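Local coordinates for protein acetylxylan esterase A (Aspergillus awamori, PDB 5X6S) that removes acetyl side groups from the backbone of acetylated xylan and xylo-oligosaccharides, as a secreted serine esterase of carbohydrate esterase family 1, at residues S3-T8 with I21-N26; N13-G18 with G89-S94; A227-E232 with T242-D247. All coordinates share one frame; numbering follows the deposited sequence.

Interaction 1: S3-T8 with I21-N26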
loop_
_atom_site.group_PDB
_atom_site.type_symbol
_atom_site.label_atom_id
_atom_site.label_comp_id
_atom_site.label_asym_id
_atom_site.label_seq_id
_atom_site.Cartn_x
_atom_site.Cartn_y
_atom_site.Cartn_z
ATOM N N SER A 3 -7.812 -17.303 19.816
ATOM C CA SER A 3 -8.929 -16.719 20.473
ATOM C C SER A 3 -9.381 -15.429 19.750
ATOM O O SER A 3 -8.622 -14.842 18.948
ATOM C CB SER A 3 -8.534 -16.404 21.904
ATOM O OG SER A 3 -7.709 -15.264 21.901
ATOM N N LEU A 4 -10.596 -14.993 20.075
ATOM C CA LEU A 4 -11.127 -13.727 19.610
ATOM C C LEU A 4 -10.976 -12.708 20.736
ATOM O O LEU A 4 -11.443 -12.926 21.851
ATOM C CB LEU A 4 -12.594 -13.839 19.197
ATOM C CG LEU A 4 -13.261 -12.603 18.561
ATOM C CD1 LEU A 4 -12.920 -12.585 17.067
ATOM C CD2 LEU A 4 -14.780 -12.590 18.769
ATOM N N GLN A 5 -10.284 -11.612 20.439
ATOM C CA GLN A 5 -9.966 -10.573 21.433
ATOM C C GLN A 5 -10.573 -9.266 20.945
ATOM O O GLN A 5 -10.486 -8.936 19.733
ATOM C CB GLN A 5 -8.444 -10.372 21.597
ATOM C CG GLN A 5 -7.634 -11.662 21.899
ATOM C CD GLN A 5 -6.459 -11.959 20.870
ATOM O OE1 GLN A 5 -6.671 -12.534 19.743
ATOM N NE2 GLN A 5 -5.228 -11.624 21.280
ATOM N N GLN A 6 -11.141 -8.517 21.876
ATOM C CA GLN A 6 -11.500 -7.132 21.608
ATOM C C GLN A 6 -10.303 -6.195 21.783
ATOM O O GLN A 6 -9.526 -6.352 22.715
ATOM C CB GLN A 6 -12.646 -6.679 22.479
ATOM C CG GLN A 6 -13.037 -5.247 22.215
ATOM C CD GLN A 6 -14.290 -4.796 22.917
ATOM O OE1 GLN A 6 -14.824 -5.487 23.778
ATOM N NE2 GLN A 6 -14.759 -3.623 22.556
ATOM N N VAL A 7 -10.146 -5.240 20.874
ATOM C CA VAL A 7 -9.100 -4.266 20.917
ATOM C C VAL A 7 -9.737 -2.901 20.999
ATOM O O VAL A 7 -10.604 -2.543 20.205
ATOM C CB VAL A 7 -8.133 -4.352 19.706
ATOM C CG1 VAL A 7 -7.112 -3.227 19.761
ATOM C CG2 VAL A 7 -7.492 -5.750 19.625
ATOM N N THR A 8 -9.278 -2.125 21.965
ATOM C CA THR A 8 -9.925 -0.883 22.316
ATOM C C THR A 8 -9.143 0.343 22.017
ATOM O O THR A 8 -9.712 1.427 21.927
ATOM C CB THR A 8 -10.333 -0.875 23.803
ATOM O OG1 THR A 8 -11.036 0.313 24.041
ATOM C CG2 THR A 8 -9.198 -0.905 24.707
ATOM N N ILE A 21 -10.484 -9.131 16.968
ATOM C CA ILE A 21 -9.589 -9.899 16.098
ATOM C C ILE A 21 -9.479 -11.360 16.464
ATOM O O ILE A 21 -9.506 -11.733 17.650
ATOM C CB ILE A 21 -8.170 -9.307 16.027
ATOM C CG1 ILE A 21 -7.483 -9.315 17.388
ATOM C CG2 ILE A 21 -8.239 -7.884 15.556
ATOM C CD1 ILE A 21 -5.998 -8.898 17.258
ATOM N N TYR A 22 -9.393 -12.209 15.446
ATOM C CA TYR A 22 -9.047 -13.586 15.661
ATOM C C TYR A 22 -7.601 -13.780 15.259
ATOM O O TYR A 22 -7.252 -13.653 14.081
ATOM C CB TYR A 22 -9.935 -14.569 14.909
ATOM C CG TYR A 22 -9.582 -16.012 15.222
ATOM C CD1 TYR A 22 -10.090 -16.654 16.351
ATOM C CD2 TYR A 22 -8.748 -16.738 14.404
ATOM C CE1 TYR A 22 -9.723 -17.997 16.654
ATOM C CE2 TYR A 22 -8.407 -18.054 14.677
ATOM C CZ TYR A 22 -8.908 -18.685 15.818
ATOM O OH TYR A 22 -8.568 -20.001 16.075
ATOM N N VAL A 23 -6.787 -14.165 16.243
ATOM C CA VAL A 23 -5.384 -14.498 15.994
ATOM C C VAL A 23 -5.234 -16.026 16.074
ATOM O O VAL A 23 -5.439 -16.600 17.149
ATOM C CB VAL A 23 -4.427 -13.814 17.005
ATOM C CG1 VAL A 23 -2.980 -14.107 16.646
ATOM C CG2 VAL A 23 -4.634 -12.299 17.027
ATOM N N PRO A 24 -4.949 -16.687 14.941
ATOM C CA PRO A 24 -4.937 -18.140 15.004
ATOM C C PRO A 24 -3.755 -18.713 15.794
ATOM O O PRO A 24 -2.738 -18.055 15.969
ATOM C CB PRO A 24 -4.819 -18.547 13.546
ATOM C CG PRO A 24 -4.108 -17.402 12.871
ATOM C CD PRO A 24 -4.639 -16.186 13.598
ATOM N N ASN A 25 -3.941 -19.916 16.288
ATOM C CA ASN A 25 -2.832 -20.711 16.793
ATOM C C ASN A 25 -1.729 -20.912 15.781
ATOM O O ASN A 25 -0.589 -20.683 16.111
ATOM C CB ASN A 25 -3.364 -22.047 17.294
ATOM C CG ASN A 25 -4.112 -21.870 18.582
ATOM O OD1 ASN A 25 -3.711 -21.034 19.444
ATOM N ND2 ASN A 25 -5.204 -22.613 18.754
ATOM N N ASN A 26 -2.079 -21.307 14.558
ATOM C CA ASN A 26 -1.139 -21.530 13.464
ATOM C C ASN A 26 -0.826 -20.178 12.762
ATOM O O ASN A 26 -0.921 -20.054 11.561
ATOM C CB ASN A 26 -1.706 -22.592 12.479
ATOM C CG ASN A 26 -0.658 -23.099 11.441
ATOM O OD1 ASN A 26 0.548 -23.128 11.741
ATOM N ND2 ASN A 26 -1.133 -23.571 10.228
#
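L4 and Q5 pair with Y22 and I21 in an antiparallel beta hairpin. It forms the N-terminal edge of the central sheet of this alpha/beta-hydrolase fold. Strand 3-7 is one of the two outermost strands of the sheet within the chain, and strand 18-23 lies between it and strand 63-68.

Backbone bonds set the register. Q5 and I21 are a hydrogen-bonded pair: Q5 N gives to I21 O at 2.9 Å, and I21 N gives to Q5 O at 2.8 Å. Both bonds are nearly straight, each 165° at the hydrogen. L4 and Y22 form the next, non-hydrogen-bonded pair, with their CA atoms 4.5 Å apart. A weak bond from V23 N to S3 O follows.

Apolar contacts lie on both faces. On the face of L4 and Y22, chi1 of -175° and chi2 of 83° lean L4 CD1 toward the other strand, 3.6 Å from I21 O and 4.2 Å from Y22 CB. The Y22 ring packs against strand 63-68 and helix 53-60, where its OH bonds to E58. On the other face, I21 and V23 touch Y106 of helix 91-106, and V7 touches W101. There V7 CG2 meets I21 CG1 at 4.2 Å.

A CA-H...O contact adds to the backbone ladder: L4 CA lies 3.2 Å from I21 O, the same oxygen that accepts from Q5 N.

Interaction 2: N13-G18 with G89-S94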
loop_
_atom_site.group_PDB
_atom_site.type_symbol
_atom_site.label_atom_id
_atom_site.label_comp_id
_atom_site.label_asym_id
_atom_site.label_seq_id
_atom_site.Cartn_x
_atom_site.Cartn_y
_atom_site.Cartn_z
ATOM N N ASN A 13 -11.126 7.013 16.625
ATOM C CA ASN A 13 -12.345 6.231 16.516
ATOM C C ASN A 13 -13.543 7.022 17.031
ATOM O O ASN A 13 -14.245 6.546 17.886
ATOM C CB ASN A 13 -12.158 4.882 17.233
ATOM C CG ASN A 13 -13.370 3.955 17.111
ATOM O OD1 ASN A 13 -14.124 4.012 16.124
ATOM N ND2 ASN A 13 -13.567 3.099 18.109
ATOM N N PRO A 14 -13.776 8.224 16.459
ATOM C CA PRO A 14 -14.829 9.090 17.025
ATOM C C PRO A 14 -16.245 8.489 16.938
ATOM O O PRO A 14 -17.067 8.779 17.801
ATOM C CB PRO A 14 -14.665 10.397 16.230
ATOM C CG PRO A 14 -14.059 10.008 14.949
ATOM C CD PRO A 14 -13.100 8.868 15.308
ATOM N N THR A 15 -16.497 7.572 15.994
ATOM C CA THR A 15 -17.799 6.949 15.906
ATOM C C THR A 15 -17.888 5.672 16.712
ATOM O O THR A 15 -18.901 4.977 16.691
ATOM C CB THR A 15 -18.248 6.703 14.437
ATOM O OG1 THR A 15 -17.430 5.706 13.807
ATOM C CG2 THR A 15 -18.288 8.022 13.636
ATOM N N ASN A 16 -16.851 5.354 17.476
ATOM C CA ASN A 16 -16.922 4.267 18.433
ATOM C C ASN A 16 -17.236 2.871 17.880
ATOM O O ASN A 16 -17.930 2.044 18.504
ATOM C CB ASN A 16 -17.867 4.636 19.575
ATOM C CG ASN A 16 -17.494 3.943 20.853
ATOM O OD1 ASN A 16 -16.286 3.757 21.173
ATOM N ND2 ASN A 16 -18.513 3.583 21.636
ATOM N N VAL A 17 -16.676 2.591 16.699
ATOM C CA VAL A 17 -16.765 1.257 16.123
ATOM C C VAL A 17 -16.020 0.253 17.034
ATOM O O VAL A 17 -14.934 0.586 17.536
ATOM C CB VAL A 17 -16.167 1.256 14.686
ATOM C CG1 VAL A 17 -16.376 -0.061 13.990
ATOM C CG2 VAL A 17 -16.745 2.402 13.881
ATOM N N GLY A 18 -16.554 -0.961 17.220
ATOM C CA GLY A 18 -15.808 -2.012 17.959
ATOM C C GLY A 18 -14.789 -2.740 17.088
ATOM O O GLY A 18 -14.995 -2.868 15.882
ATOM N N GLY A 89 -13.261 10.518 9.031
ATOM C CA GLY A 89 -13.563 10.267 10.460
ATOM C C GLY A 89 -14.753 9.374 10.724
ATOM O O GLY A 89 -15.127 9.150 11.887
ATOM N N GLY A 90 -15.384 8.865 9.661
ATOM C CA GLY A 90 -16.549 7.995 9.819
ATOM C C GLY A 90 -16.173 6.553 10.127
ATOM O O GLY A 90 -14.969 6.262 10.334
ATOM N N ASN A 91 -17.156 5.643 10.174
ATOM C CA ASN A 91 -16.936 4.237 10.426
ATOM C C ASN A 91 -15.789 3.694 9.581
ATOM O O ASN A 91 -14.971 2.938 10.052
ATOM C CB ASN A 91 -18.138 3.354 10.081
ATOM C CG ASN A 91 -19.317 3.436 11.035
ATOM O OD1 ASN A 91 -20.325 2.890 10.743
ATOM N ND2 ASN A 91 -19.182 4.087 12.161
ATOM N N SER A 92 -15.768 4.073 8.324
ATOM C CA SER A 92 -14.738 3.571 7.418
ATOM C C SER A 92 -13.298 3.895 7.858
ATOM O O SER A 92 -12.370 3.048 7.740
ATOM C CB SER A 92 -15.021 4.050 6.004
ATOM O OG SER A 92 -15.186 5.461 5.956
ATOM N N ASN A 93 -13.114 5.108 8.365
ATOM C CA ASN A 93 -11.867 5.581 8.938
ATOM C C ASN A 93 -11.451 4.712 10.148
ATOM O O ASN A 93 -10.319 4.344 10.282
ATOM C CB ASN A 93 -11.993 7.045 9.334
ATOM C CG ASN A 93 -10.676 7.821 9.322
ATOM O OD1 ASN A 93 -10.681 9.015 9.106
ATOM N ND2 ASN A 93 -9.577 7.153 9.522
ATOM N N SER A 94 -12.410 4.384 10.996
ATOM C CA SER A 94 -12.158 3.507 12.091
ATOM C C SER A 94 -11.636 2.154 11.645
ATOM O O SER A 94 -10.652 1.666 12.202
ATOM C CB SER A 94 -13.435 3.353 12.923
ATOM O OG SER A 94 -13.705 4.571 13.622
HETATM O O HOH W 1 -14.983 6.802 13.448
#
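T15, N13 and V17 make a polar loop-to-helix contact with N91 and S94 at the start of helix 91-106. The 13-18 segment lies in the loop between strands 3-7 and 18-23, and it meets the first turn of a helix that packs on the central sheet. G90 is the N-cap residue. N13 to N16 form a type I turn, closed by N16 N to N13 O.

Two direct side-chain bonds cross the contact. N13 CG lies opposite the backbone N (chi1 -177°), which carries OD1 to S94. S94 OG donates to this OD1 at 2.6 Å, from a position tilted 24° out of the carbonyl plane. The same OD1 accepts V17 N at 3.0 Å, in the carbonyl plane and on a lone pair. N13 ND2 in turn gives to V17 O, so both ends of the amide are held and its rotation is fixed. The second crossing bond runs from N91 ND2 to T15 OG1 at 2.9 Å. The hydroxyl lies in the amide plane of N91, though the bond is bent to 141° at the hydrogen. N91 OD1 accepts from D77 N, which anchors the other end of that amide.

A water bridges the two sides. It accepts from T15 N at 3.1 Å and donates to G89 O at 2.8 Å and to S94 OG.

Carbon atoms fill in beside these bonds. V17 CG2 meets S94 CB at 3.6 Å and also lies against N91 ND2. P14 CG approaches G89 O at 3.4 Å.

S94 OG thus receives from the water and gives to N13. The buried polar side chains of N91 and S94 are paired partly across the contact and partly with D77 and the water, and they tie the turn to the helix start.

Interaction 3: A227-E232 with T242-D247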
loop_
_atom_site.group_PDB
_atom_site.type_symbol
_atom_site.label_atom_id
_atom_site.label_comp_id
_atom_site.label_asym_id
_atom_site.label_seq_id
_atom_site.Cartn_x
_atom_site.Cartn_y
_atom_site.Cartn_z
ATOM N N ALA A 227 -17.367 -4.800 -22.652
ATOM C CA ALA A 227 -16.487 -5.845 -23.181
ATOM C C ALA A 227 -15.569 -6.483 -22.123
ATOM O O ALA A 227 -14.309 -6.328 -22.176
ATOM C CB ALA A 227 -15.634 -5.343 -24.347
ATOM N N PRO A 228 -16.172 -7.282 -21.206
ATOM C CA PRO A 228 -15.332 -8.065 -20.304
ATOM C C PRO A 228 -14.405 -9.014 -21.041
ATOM O O PRO A 228 -14.617 -9.267 -22.225
ATOM C CB PRO A 228 -16.356 -8.807 -19.411
ATOM C CG PRO A 228 -17.694 -8.613 -20.042
ATOM C CD PRO A 228 -17.606 -7.356 -20.872
ATOM N N GLU A 229 -13.381 -9.511 -20.378
ATOM C CA GLU A 229 -12.396 -10.409 -20.964
ATOM C C GLU A 229 -12.902 -11.838 -21.154
ATOM O O GLU A 229 -12.472 -12.514 -22.106
ATOM C CB GLU A 229 -11.184 -10.583 -20.059
ATOM C CG GLU A 229 -10.016 -9.705 -20.326
ATOM C CD GLU A 229 -8.882 -9.988 -19.356
ATOM O OE1 GLU A 229 -8.899 -11.013 -18.605
ATOM O OE2 GLU A 229 -7.960 -9.156 -19.349
ATOM N N LYS A 230 -13.682 -12.314 -20.190
ATOM C CA LYS A 230 -14.068 -13.742 -20.130
ATOM C C LYS A 230 -15.391 -13.944 -19.412
ATOM O O LYS A 230 -15.707 -13.193 -18.464
ATOM C CB LYS A 230 -12.976 -14.526 -19.430
ATOM C CG LYS A 230 -13.037 -16.035 -19.594
ATOM C CD LYS A 230 -11.828 -16.664 -18.902
ATOM C CE LYS A 230 -11.950 -18.169 -18.764
ATOM N NZ LYS A 230 -10.608 -18.836 -18.599
ATOM N N THR A 231 -16.173 -14.954 -19.848
ATOM C CA THR A 231 -17.361 -15.398 -19.107
ATOM C C THR A 231 -17.225 -16.897 -18.861
ATOM O O THR A 231 -16.719 -17.625 -19.729
ATOM C CB THR A 231 -18.732 -15.060 -19.773
ATOM O OG1 THR A 231 -18.833 -15.631 -21.111
ATOM C CG2 THR A 231 -18.953 -13.585 -19.850
ATOM N N GLU A 232 -17.582 -17.340 -17.650
ATOM C CA GLU A 232 -17.398 -18.731 -17.249
ATOM C C GLU A 232 -18.702 -19.246 -16.673
ATOM O O GLU A 232 -19.202 -18.762 -15.642
ATOM C CB GLU A 232 -16.252 -18.904 -16.209
ATOM C CG GLU A 232 -14.893 -18.319 -16.617
ATOM C CD GLU A 232 -13.876 -18.185 -15.443
ATOM O OE1 GLU A 232 -14.274 -17.794 -14.332
ATOM O OE2 GLU A 232 -12.664 -18.413 -15.635
ATOM N N THR A 242 -19.315 -16.470 -13.710
ATOM C CA THR A 242 -18.220 -15.528 -13.460
ATOM C C THR A 242 -17.883 -14.735 -14.729
ATOM O O THR A 242 -17.612 -15.311 -15.761
ATOM C CB THR A 242 -16.966 -16.257 -12.930
ATOM O OG1 THR A 242 -17.286 -16.924 -11.692
ATOM C CG2 THR A 242 -15.854 -15.295 -12.638
ATOM N N THR A 243 -17.908 -13.407 -14.625
ATOM C CA THR A 243 -17.430 -12.517 -15.672
ATOM C C THR A 243 -16.151 -11.820 -15.171
ATOM O O THR A 243 -16.192 -11.133 -14.153
ATOM C CB THR A 243 -18.497 -11.469 -15.994
ATOM O OG1 THR A 243 -19.711 -12.111 -16.425
ATOM C CG2 THR A 243 -17.994 -10.518 -17.092
ATOM N N ILE A 244 -15.033 -12.050 -15.853
ATOM C CA ILE A 244 -13.782 -11.349 -15.609
ATOM C C ILE A 244 -13.609 -10.129 -16.539
ATOM O O ILE A 244 -13.451 -10.287 -17.752
ATOM C CB ILE A 244 -12.601 -12.301 -15.788
ATOM C CG1 ILE A 244 -12.784 -13.537 -14.875
ATOM C CG2 ILE A 244 -11.267 -11.574 -15.557
ATOM C CD1 ILE A 244 -11.686 -14.558 -15.044
ATOM N N TRP A 245 -13.681 -8.920 -15.986
ATOM C CA TRP A 245 -13.447 -7.714 -16.786
ATOM C C TRP A 245 -11.966 -7.473 -16.923
ATOM O O TRP A 245 -11.506 -6.947 -17.932
ATOM C CB TRP A 245 -14.171 -6.515 -16.219
ATOM C CG TRP A 245 -15.604 -6.353 -16.566
ATOM C CD1 TRP A 245 -16.136 -5.576 -17.586
ATOM C CD2 TRP A 245 -16.724 -6.902 -15.864
ATOM N NE1 TRP A 245 -17.501 -5.613 -17.529
ATOM C CE2 TRP A 245 -17.892 -6.432 -16.500
ATOM C CE3 TRP A 245 -16.850 -7.748 -14.746
ATOM C CZ2 TRP A 245 -19.174 -6.778 -16.071
ATOM C CZ3 TRP A 245 -18.107 -8.103 -14.337
ATOM C CH2 TRP A 245 -19.261 -7.624 -14.994
ATOM N N GLY A 246 -11.203 -7.897 -15.916
ATOM C CA GLY A 246 -9.754 -7.859 -15.966
ATOM C C GLY A 246 -9.127 -8.287 -14.637
ATOM O O GLY A 246 -9.821 -8.835 -13.771
ATOM N N ASP A 247 -7.822 -8.071 -14.471
ATOM C CA ASP A 247 -7.123 -8.444 -13.243
ATOM C C ASP A 247 -7.772 -7.882 -11.964
ATOM O O ASP A 247 -7.709 -8.550 -10.915
ATOM C CB ASP A 247 -5.663 -7.988 -13.278
ATOM C CG ASP A 247 -4.814 -8.786 -14.262
ATOM O OD1 ASP A 247 -5.333 -9.709 -14.900
ATOM O OD2 ASP A 247 -3.610 -8.473 -14.375
HETATM O O HOH W 2 -12.841 -5.440 -19.901
HETATM O O HOH W 3 -5.765 -9.075 -18.160
#
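E229 and K230 both face I244 in a classic bulge of the beta hairpin of strands 230-232 and 240-246, at an outermost edge of the alpha/beta-hydrolase sheet. I244 O accepts from the two backbone nitrogens. The bond from E229 N is 2.7 Å but bent, at 132°; the one from K230 N is longer, at 3.2 Å. Beyond the bulge the ladder is regular. I244 N gives to K230 O, and E232 pairs with T242 through E232 N to T242 O and T242 N to E232 O. T231 and T243 form the non-hydrogen-bonded pair between them, and T231 CG2 lies beside T243 OG1.

On the face of K230, E232, T242 and I244, the E232 chain runs extended beyond CG alongside T242. Its OE1 comes 3.4 Å from T242 CB. T242 OG1 is hydrogen-bonded to T235 O. E232 OE2 also makes a long salt bridge with K230 NZ.

A water donates to A227 O, in the loop before strand 230-232, and to W245 O.

P228 packs over one face of the W245 five-membered ring. A chi1 of -59° sets T243 OG1 beside the backbone N and leaves CG2 to reach the same face of the indole and also the proline. W245 NE1 is held by Y225 O. P228 CB stands 3.7 Å from the centroid of the five-membered W245 ring and 9° off its normal, a CH-pi contact.

In the fold
From the N terminus, strand 3-7 opens interaction 1. The chain then passes through the 13-18 loop before strand 18-23 closes the hairpin. That loop is one half of interaction 2, whose other half comes only at 89-94. Interactions 1 and 2 therefore cross along the chain. Their segments adjoin in sequence. Interaction 1 pairs the two strands at the sheet edge, and interaction 2 ties their connecting loop to the start of helix 91-106. Interaction 3 follows in series and closes the late hairpin 230-246. It lies on the opposite side of the chain's centre from both others. Interactions 1 and 3 involve the two outermost strands of one sheet, with centres about 37 Å apart.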